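PDB 3BT4: fungal protease inhibitor-1 from Antheraea mylitta, which inhibits trypsin, chymotrypsin and proteases of the fungi Aspergillus oryzae and Rhizopus oryzae. Local coordinates for residues L2-N7 / G35-C40; T28-H33 / A42-L47; A51-Y56 / G77-V82. All blocks are in the same frame, centred on the assembly; numbering follows the deposited sequence.

Contact 1 (L2-N7 / G35-C40)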
loop_
_atom_site.group_PDB
_atom_site.type_symbol
_atom_site.label_atom_id
_atom_site.label_comp_id
_atom_site.label_asym_id
_atom_site.label_seq_id
_atom_site.Cartn_x
_atom_site.Cartn_y
_atom_site.Cartn_z
ATOM N N LEU A 2 -3.647 -5.436 -13.948
ATOM C CA LEU A 2 -3.592 -4.336 -14.929
ATOM C C LEU A 2 -2.287 -3.531 -14.927
ATOM O O LEU A 2 -2.229 -2.474 -14.293
ATOM C CB LEU A 2 -4.829 -3.403 -14.804
ATOM C CG LEU A 2 -5.571 -3.187 -13.474
ATOM C CD1 LEU A 2 -4.919 -2.134 -12.572
ATOM C CD2 LEU A 2 -7.025 -2.817 -13.752
ATOM N N ILE A 3 -1.270 -4.016 -15.654
ATOM C CA ILE A 3 0.078 -3.370 -15.749
ATOM C C ILE A 3 0.142 -1.870 -15.356
ATOM O O ILE A 3 -0.569 -1.024 -15.919
ATOM C CB ILE A 3 0.766 -3.586 -17.141
ATOM C CG1 ILE A 3 0.920 -5.080 -17.461
ATOM C CG2 ILE A 3 2.138 -2.876 -17.187
ATOM C CD1 ILE A 3 1.386 -5.388 -18.906
ATOM N N CYS A 4 0.996 -1.558 -14.380
ATOM C CA CYS A 4 1.035 -0.219 -13.816
ATOM C C CYS A 4 2.221 0.528 -14.392
ATOM O O CYS A 4 3.247 0.668 -13.734
ATOM C CB CYS A 4 1.118 -0.279 -12.282
ATOM S SG CYS A 4 -0.289 -1.066 -11.495
ATOM N N GLY A 5 2.070 0.991 -15.632
ATOM C CA GLY A 5 3.117 1.744 -16.338
ATOM C C GLY A 5 3.376 3.067 -15.653
ATOM O O GLY A 5 2.557 3.529 -14.861
ATOM N N THR A 6 4.507 3.695 -15.940
ATOM C CA THR A 6 4.852 4.927 -15.230
ATOM C C THR A 6 3.757 6.019 -15.293
ATOM O O THR A 6 3.613 6.817 -14.356
ATOM C CB THR A 6 6.228 5.464 -15.649
ATOM O OG1 THR A 6 6.265 5.601 -17.068
ATOM C CG2 THR A 6 7.334 4.492 -15.201
ATOM N N ASN A 7 2.958 6.013 -16.361
ATOM C CA ASN A 7 1.942 7.048 -16.585
ATOM C C ASN A 7 0.507 6.628 -16.347
ATOM O O ASN A 7 -0.414 7.361 -16.702
ATOM C CB ASN A 7 2.031 7.562 -18.016
ATOM C CG ASN A 7 3.301 8.315 -18.280
ATOM O OD1 ASN A 7 3.718 9.156 -17.482
ATOM N ND2 ASN A 7 3.930 8.021 -19.412
ATOM N N GLY A 35 -5.846 2.197 -4.166
ATOM C CA GLY A 35 -6.495 2.083 -5.477
ATOM C C GLY A 35 -5.690 1.299 -6.484
ATOM O O GLY A 35 -4.526 0.964 -6.250
ATOM N N LYS A 36 -6.321 0.980 -7.613
ATOM C CA LYS A 36 -5.592 0.345 -8.716
ATOM C C LYS A 36 -4.317 1.135 -9.030
ATOM O O LYS A 36 -4.358 2.369 -9.170
ATOM C CB LYS A 36 -6.490 0.205 -9.945
ATOM C CG LYS A 36 -7.616 -0.805 -9.731
ATOM C CD LYS A 36 -8.522 -0.948 -10.952
ATOM C CE LYS A 36 -9.693 0.039 -10.918
ATOM N NZ LYS A 36 -10.511 -0.112 -9.676
ATOM N N CYS A 37 -3.192 0.414 -9.087
ATOM C CA CYS A 37 -1.849 0.980 -9.307
ATOM C C CYS A 37 -1.379 2.012 -8.263
ATOM O O CYS A 37 -0.377 2.722 -8.480
ATOM C CB CYS A 37 -1.682 1.489 -10.753
ATOM S SG CYS A 37 -1.849 0.137 -11.971
ATOM N N ALA A 38 -2.092 2.077 -7.132
ATOM C CA ALA A 38 -1.667 2.898 -5.994
ATOM C C ALA A 38 -1.618 4.398 -6.343
ATOM O O ALA A 38 -0.746 5.118 -5.894
ATOM C CB ALA A 38 -0.311 2.410 -5.489
ATOM N N CYS A 39 -2.592 4.852 -7.134
ATOM C CA CYS A 39 -2.709 6.256 -7.561
ATOM C C CYS A 39 -3.133 7.214 -6.452
ATOM O O CYS A 39 -2.901 8.428 -6.554
ATOM C CB CYS A 39 -3.667 6.369 -8.752
ATOM S SG CYS A 39 -3.080 5.427 -10.188
ATOM N N CYS A 40 -3.730 6.668 -5.392
ATOM C CA CYS A 40 -4.213 7.488 -4.275
ATOM C C CYS A 40 -3.320 7.459 -3.028
ATOM O O CYS A 40 -2.832 6.400 -2.620
ATOM C CB CYS A 40 -5.647 7.116 -3.896
ATOM S SG CYS A 40 -6.909 7.580 -5.131
#
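Cys-4 and Cys-37 point their CB atoms at the opposite segment and join covalently, SG to SG at 2.0 Å with a C-S-S-C torsion of -81°. In both cysteines SG stands anti to the carbonyl carbon, beside the backbone N (chi1 -62° in each), and the two CB atoms come within 3.6 Å of one another. The bridge is the shortest link between two segments without regular secondary structure, whose nearest CA atoms are those of this same pair, 5.5 Å apart. Leu-2 lies next to the bridge. Its CD1 branch meets the sulfur, at 3.9 Å from Cys-37 SG, and its carbonyl comes nearer still, with Leu-2 O 3.5 Å from Cys-37 SG.

Six disulfides tie together this small, cysteine-rich inhibitor, which has little helix, and the 4-37 bridge is the first along the sequence, fastening the start of the chain to the loop before strand 40-47. Cys-39 in the same loop and Cys-40 at the start of strand 40-47 are joined to Cys-9 and Cys-14 respectively.

The aliphatic part of Lys-36 completes the contact, crossing the Leu-2 side chain at about a right angle. CD2 of Leu-2 reaches Lys-36 CD at 3.7 Å, while CD1 lies 3.9 Å from Lys-36 CB, so the two methyl branches are spread along the lysine chain. Bends at chi3 (-90°) and chi4 then lead the ammonium away from the 2-7 segment. Tyr-8 of helix 8-11 packs against Leu-2, Lys-36 and Cys-37.

Contact 2 (T28-H33 / A42-L47); sequences TYRANH and ACVTLL
The imidazole of His-33 carries the CG1 methyl of Val-44 over one face: a CH-pi contact 3.5 Å from the ring centroid and 8° off the normal. With CG anti to the backbone N (chi1 -167°), the ring is swung over the valine, and its NE2 is hydrogen-bonded to Pro-64 O. The other methyl of Val-44 serves Arg-30: CG2 lies over one face of the guanidinium, 3.7 Å from Arg-30 NE, and touches CG. Beyond it Arg-30 NH2 lies 3.6 Å from Leu-46 CD2 and is salt-bridged to Glu-70. On the Tyr-29 ring, Ala-31 N lies over one face, offset toward the rim. Ala-42 CB packs against His-33 CB at 3.5 Å. Replacing His-33 by alanine removes the ring, which would probably leave Val-44 CG1 without its aromatic cover and Pro-64 O without this donor. Thr-28, Arg-30, Ala-42 and Val-44 share one sheet face, with Tyr-29 and Cys-43 on the other. Val-44 N donates to Thr-28 O at 2.8 Å (169° at H) and Thr-28 N returns a bond to Val-44 O; Arg-30 and Ala-42 do likewise. Tyr-29 with Cys-43 is the non-hydrogen-bonded pair between them, the pattern of an antiparallel beta ladder.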
loop_
_atom_site.group_PDB
_atom_site.type_symbol
_atom_site.label_atom_id
_atom_site.label_comp_id
_atom_site.label_asym_id
_atom_site.label_seq_id
_atom_site.Cartn_x
_atom_site.Cartn_y
_atom_site.Cartn_z
ATOM N N THR A 28 0.807 7.185 9.026
ATOM C CA THR A 28 1.730 8.053 8.273
ATOM C C THR A 28 1.319 8.178 6.801
ATOM O O THR A 28 0.748 7.253 6.214
ATOM C CB THR A 28 3.216 7.613 8.373
ATOM O OG1 THR A 28 3.384 6.330 7.762
ATOM C CG2 THR A 28 3.684 7.547 9.823
ATOM N N TYR A 29 1.611 9.339 6.224
ATOM C CA TYR A 29 1.233 9.642 4.854
ATOM C C TYR A 29 2.117 8.922 3.863
ATOM O O TYR A 29 3.337 8.884 4.024
ATOM C CB TYR A 29 1.371 11.131 4.607
ATOM C CG TYR A 29 1.044 11.563 3.202
ATOM C CD1 TYR A 29 -0.272 11.590 2.751
ATOM C CD2 TYR A 29 2.053 11.946 2.324
ATOM C CE1 TYR A 29 -0.575 12.024 1.470
ATOM C CE2 TYR A 29 1.757 12.369 1.029
ATOM C CZ TYR A 29 0.446 12.405 0.612
ATOM O OH TYR A 29 0.151 12.825 -0.666
ATOM N N ARG A 30 1.484 8.362 2.836
ATOM C CA ARG A 30 2.185 7.848 1.672
ATOM C C ARG A 30 1.505 8.436 0.454
ATOM O O ARG A 30 0.301 8.326 0.318
ATOM C CB ARG A 30 2.107 6.322 1.596
ATOM C CG ARG A 30 2.712 5.600 2.786
ATOM C CD ARG A 30 3.457 4.385 2.337
ATOM N NE ARG A 30 4.305 3.817 3.385
ATOM C CZ ARG A 30 4.752 2.560 3.369
ATOM N NH1 ARG A 30 4.426 1.750 2.367
ATOM N NH2 ARG A 30 5.517 2.111 4.356
ATOM N N ALA A 31 2.293 9.022 -0.440
ATOM C CA ALA A 31 1.762 9.681 -1.622
ATOM C C ALA A 31 1.046 8.726 -2.581
ATOM O O ALA A 31 0.092 9.115 -3.263
ATOM C CB ALA A 31 2.889 10.422 -2.346
ATOM N N ASN A 32 1.509 7.485 -2.646
ATOM C CA ASN A 32 0.972 6.502 -3.602
ATOM C C ASN A 32 0.773 5.153 -2.935
ATOM O O ASN A 32 1.728 4.399 -2.782
ATOM C CB ASN A 32 1.926 6.347 -4.794
ATOM C CG ASN A 32 2.046 7.623 -5.617
ATOM O OD1 ASN A 32 1.250 7.861 -6.515
ATOM N ND2 ASN A 32 3.034 8.438 -5.312
ATOM N N HIS A 33 -0.463 4.868 -2.516
ATOM C CA HIS A 33 -0.762 3.648 -1.744
ATOM C C HIS A 33 -2.052 2.969 -2.166
ATOM O O HIS A 33 -2.068 1.761 -2.353
ATOM C CB HIS A 33 -0.792 3.911 -0.220
ATOM C CG HIS A 33 -0.790 2.649 0.604
ATOM N ND1 HIS A 33 0.352 1.908 0.829
ATOM C CD2 HIS A 33 -1.792 1.987 1.230
ATOM C CE1 HIS A 33 0.053 0.839 1.547
ATOM N NE2 HIS A 33 -1.241 0.861 1.798
ATOM N N ALA A 42 -2.493 7.599 1.043
ATOM C CA ALA A 42 -3.141 6.927 2.173
ATOM C C ALA A 42 -2.451 7.254 3.485
ATOM O O ALA A 42 -1.261 7.562 3.510
ATOM C CB ALA A 42 -3.133 5.439 1.959
ATOM N N CYS A 43 -3.206 7.187 4.576
ATOM C CA CYS A 43 -2.621 7.191 5.908
ATOM C C CYS A 43 -2.477 5.721 6.289
ATOM O O CYS A 43 -3.469 5.015 6.469
ATOM C CB CYS A 43 -3.506 7.964 6.888
ATOM S SG CYS A 43 -3.913 9.670 6.274
ATOM N N VAL A 44 -1.235 5.245 6.342
ATOM C CA VAL A 44 -0.996 3.810 6.529
ATOM C C VAL A 44 -0.540 3.412 7.942
ATOM O O VAL A 44 0.090 4.186 8.665
ATOM C CB VAL A 44 -0.047 3.237 5.438
ATOM C CG1 VAL A 44 -0.525 3.674 4.053
ATOM C CG2 VAL A 44 1.368 3.680 5.649
ATOM N N THR A 45 -0.902 2.190 8.315
ATOM C CA THR A 45 -0.450 1.554 9.537
ATOM C C THR A 45 0.590 0.482 9.190
ATOM O O THR A 45 0.434 -0.250 8.225
ATOM C CB THR A 45 -1.668 0.958 10.277
ATOM O OG1 THR A 45 -2.485 2.043 10.737
ATOM C CG2 THR A 45 -1.263 0.062 11.475
ATOM N N LEU A 46 1.668 0.394 9.969
ATOM C CA LEU A 46 2.662 -0.656 9.709
ATOM C C LEU A 46 2.590 -1.811 10.692
ATOM O O LEU A 46 2.341 -1.621 11.897
ATOM C CB LEU A 46 4.091 -0.096 9.612
ATOM C CG LEU A 46 4.351 1.015 8.579
ATOM C CD1 LEU A 46 5.794 1.485 8.632
ATOM C CD2 LEU A 46 3.962 0.586 7.160
ATOM N N LEU A 47 2.809 -3.012 10.154
ATOM C CA LEU A 47 2.703 -4.251 10.914
ATOM C C LEU A 47 4.051 -4.927 11.094
ATOM O O LEU A 47 4.941 -4.824 10.248
ATOM C CB LEU A 47 1.718 -5.204 10.240
ATOM C CG LEU A 47 0.370 -4.630 9.778
ATOM C CD1 LEU A 47 -0.230 -5.546 8.767
ATOM C CD2 LEU A 47 -0.596 -4.400 10.912
#

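Contact 3 (A51-Y56 / G77-V82)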
loop_
_atom_site.group_PDB
_atom_site.type_symbol
_atom_site.label_atom_id
_atom_site.label_comp_id
_atom_site.label_asym_id
_atom_site.label_seq_id
_atom_site.Cartn_x
_atom_site.Cartn_y
_atom_site.Cartn_z
ATOM N N ALA A 51 2.777 -10.797 12.393
ATOM C CA ALA A 51 1.432 -10.237 12.549
ATOM C C ALA A 51 0.618 -10.536 11.294
ATOM O O ALA A 51 1.155 -10.576 10.212
ATOM C CB ALA A 51 1.491 -8.754 12.814
ATOM N N ALA A 52 -0.674 -10.794 11.472
ATOM C CA ALA A 52 -1.584 -11.047 10.367
ATOM C C ALA A 52 -1.751 -9.815 9.484
ATOM O O ALA A 52 -1.766 -8.686 9.967
ATOM C CB ALA A 52 -2.941 -11.514 10.895
ATOM N N CYS A 53 -1.879 -10.049 8.185
ATOM C CA CYS A 53 -2.018 -8.976 7.211
ATOM C C CYS A 53 -2.946 -9.394 6.080
ATOM O O CYS A 53 -3.031 -10.583 5.751
ATOM C CB CYS A 53 -0.656 -8.635 6.616
ATOM S SG CYS A 53 0.221 -10.099 6.031
ATOM N N LYS A 54 -3.611 -8.404 5.481
ATOM C CA LYS A 54 -4.409 -8.624 4.276
ATOM C C LYS A 54 -3.550 -8.401 3.046
ATOM O O LYS A 54 -2.713 -7.508 3.018
ATOM C CB LYS A 54 -5.614 -7.690 4.231
ATOM C CG LYS A 54 -6.446 -7.633 5.519
ATOM C CD LYS A 54 -7.240 -6.312 5.603
ATOM C CE LYS A 54 -8.288 -6.231 4.489
ATOM N NZ LYS A 54 -9.352 -5.178 4.703
ATOM N N THR A 55 -3.772 -9.216 2.019
ATOM C CA THR A 55 -2.970 -9.160 0.796
ATOM C C THR A 55 -2.955 -7.741 0.160
ATOM O O THR A 55 -3.989 -7.057 0.046
ATOM C CB THR A 55 -3.443 -10.220 -0.245
ATOM O OG1 THR A 55 -4.815 -9.992 -0.569
ATOM C CG2 THR A 55 -3.330 -11.606 0.299
ATOM N N TYR A 56 -1.768 -7.294 -0.203
ATOM C CA TYR A 56 -1.608 -6.007 -0.858
ATOM C C TYR A 56 -1.110 -6.246 -2.267
ATOM O O TYR A 56 -0.017 -6.800 -2.460
ATOM C CB TYR A 56 -0.613 -5.111 -0.113
ATOM C CG TYR A 56 -0.472 -3.743 -0.745
ATOM C CD1 TYR A 56 -1.323 -2.701 -0.390
ATOM C CD2 TYR A 56 0.498 -3.498 -1.721
ATOM C CE1 TYR A 56 -1.205 -1.448 -0.976
ATOM C CE2 TYR A 56 0.614 -2.241 -2.329
ATOM C CZ TYR A 56 -0.241 -1.226 -1.935
ATOM O OH TYR A 56 -0.134 0.015 -2.502
ATOM N N GLY A 77 -0.753 -14.614 4.536
ATOM C CA GLY A 77 -1.580 -13.832 5.475
ATOM C C GLY A 77 -0.833 -13.389 6.721
ATOM O O GLY A 77 -1.443 -12.991 7.696
ATOM N N VAL A 78 0.493 -13.432 6.659
ATOM C CA VAL A 78 1.372 -13.149 7.777
ATOM C C VAL A 78 2.524 -12.256 7.260
ATOM O O VAL A 78 3.060 -12.497 6.178
ATOM C CB VAL A 78 1.893 -14.512 8.365
ATOM C CG1 VAL A 78 3.232 -14.386 9.029
ATOM C CG2 VAL A 78 0.879 -15.113 9.327
ATOM N N CYS A 79 2.884 -11.212 8.002
ATOM C CA CYS A 79 4.091 -10.430 7.665
ATOM C C CYS A 79 5.369 -11.265 7.815
ATOM O O CYS A 79 5.786 -11.608 8.919
ATOM C CB CYS A 79 4.171 -9.144 8.483
ATOM S SG CYS A 79 2.849 -7.973 8.115
ATOM N N THR A 80 5.984 -11.565 6.678
ATOM C CA THR A 80 7.061 -12.544 6.583
ATOM C C THR A 80 8.403 -11.917 6.194
ATOM O O THR A 80 8.478 -11.112 5.266
ATOM C CB THR A 80 6.708 -13.594 5.524
ATOM O OG1 THR A 80 5.432 -14.150 5.826
ATOM C CG2 THR A 80 7.739 -14.705 5.467
ATOM N N LYS A 81 9.454 -12.284 6.919
ATOM C CA LYS A 81 10.808 -11.936 6.511
ATOM C C LYS A 81 11.169 -12.709 5.241
ATOM O O LYS A 81 11.320 -13.937 5.256
ATOM C CB LYS A 81 11.825 -12.212 7.626
ATOM C CG LYS A 81 13.215 -11.645 7.334
ATOM C CD LYS A 81 14.195 -11.921 8.469
ATOM C CE LYS A 81 13.848 -11.149 9.751
ATOM N NZ LYS A 81 14.702 -11.547 10.918
ATOM N N VAL A 82 11.255 -11.983 4.138
ATOM C CA VAL A 82 11.738 -12.536 2.887
ATOM C C VAL A 82 13.147 -12.014 2.685
ATOM O O VAL A 82 13.387 -10.799 2.710
ATOM C CB VAL A 82 10.866 -12.108 1.678
ATOM C CG1 VAL A 82 11.607 -12.341 0.359
ATOM C CG2 VAL A 82 9.547 -12.846 1.685
#
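A single beta bridge, pairing Ala-52 with Val-78, joins the loop 51-56 to strand 78-80, the second strand of the small antiparallel hairpin formed with 73-75. Two backbone bonds flank the pair. Cys-79 N donates to Ala-51 O at 2.9 Å, nearly straight at 174°, whereas Cys-53 N reaches Gly-77 O at 3.0 Å from well above the carbonyl plane, 58° out of it. The same two acceptors also receive CA-H...O contacts: Val-78 CA to Ala-51 O at 3.5 Å and Ala-52 CA to Gly-77 O at 3.3 Å.

Cys-53 supplies the main side-chain contact. Its SG sits between the backbone N and the carbonyl carbon (chi1 50°), a setting that lays the sulfur against the Val-78 backbone, with Cys-53 SG 3.4 Å from Val-78 C. Its CB meets Cys-79 SG at 3.9 Å. The two cysteines are not bonded to each other: Cys-53 pairs with Cys-74 and Cys-79 with Cys-68, and Leu-47 of strand 40-47 touches both. Inside the hairpin strand, Thr-80 OG1 donates to Val-78 O at 2.9 Å. The whole is a single beta bridge set beside two disulfides, in a small protein cross-linked by six.

Contact 2 is the most buried of the three, a partly buried ladder whose Ala-42 and Val-44 are buried together with His-33, which packs on them, while contacts 1 and 3 lie at the surface on opposite sides of the chain's centre, about 22 Å apart between contact centres. Their chemistry follows: a covalent bridge in contact 1, a three-pair antiparallel ladder with side-chain packing in contact 2, and in contact 3 a single bridge beside two cysteines whose disulfide partners lie outside the segments. Contacts 1 and 2 interleave along the chain, and Cys-40 O lies 2.8 Å from His-33 N, a probable hydrogen bond. Tyr-56 of contact 3 meets both others, its OH probably bonded to His-33 O and packed on Ala-38 CB.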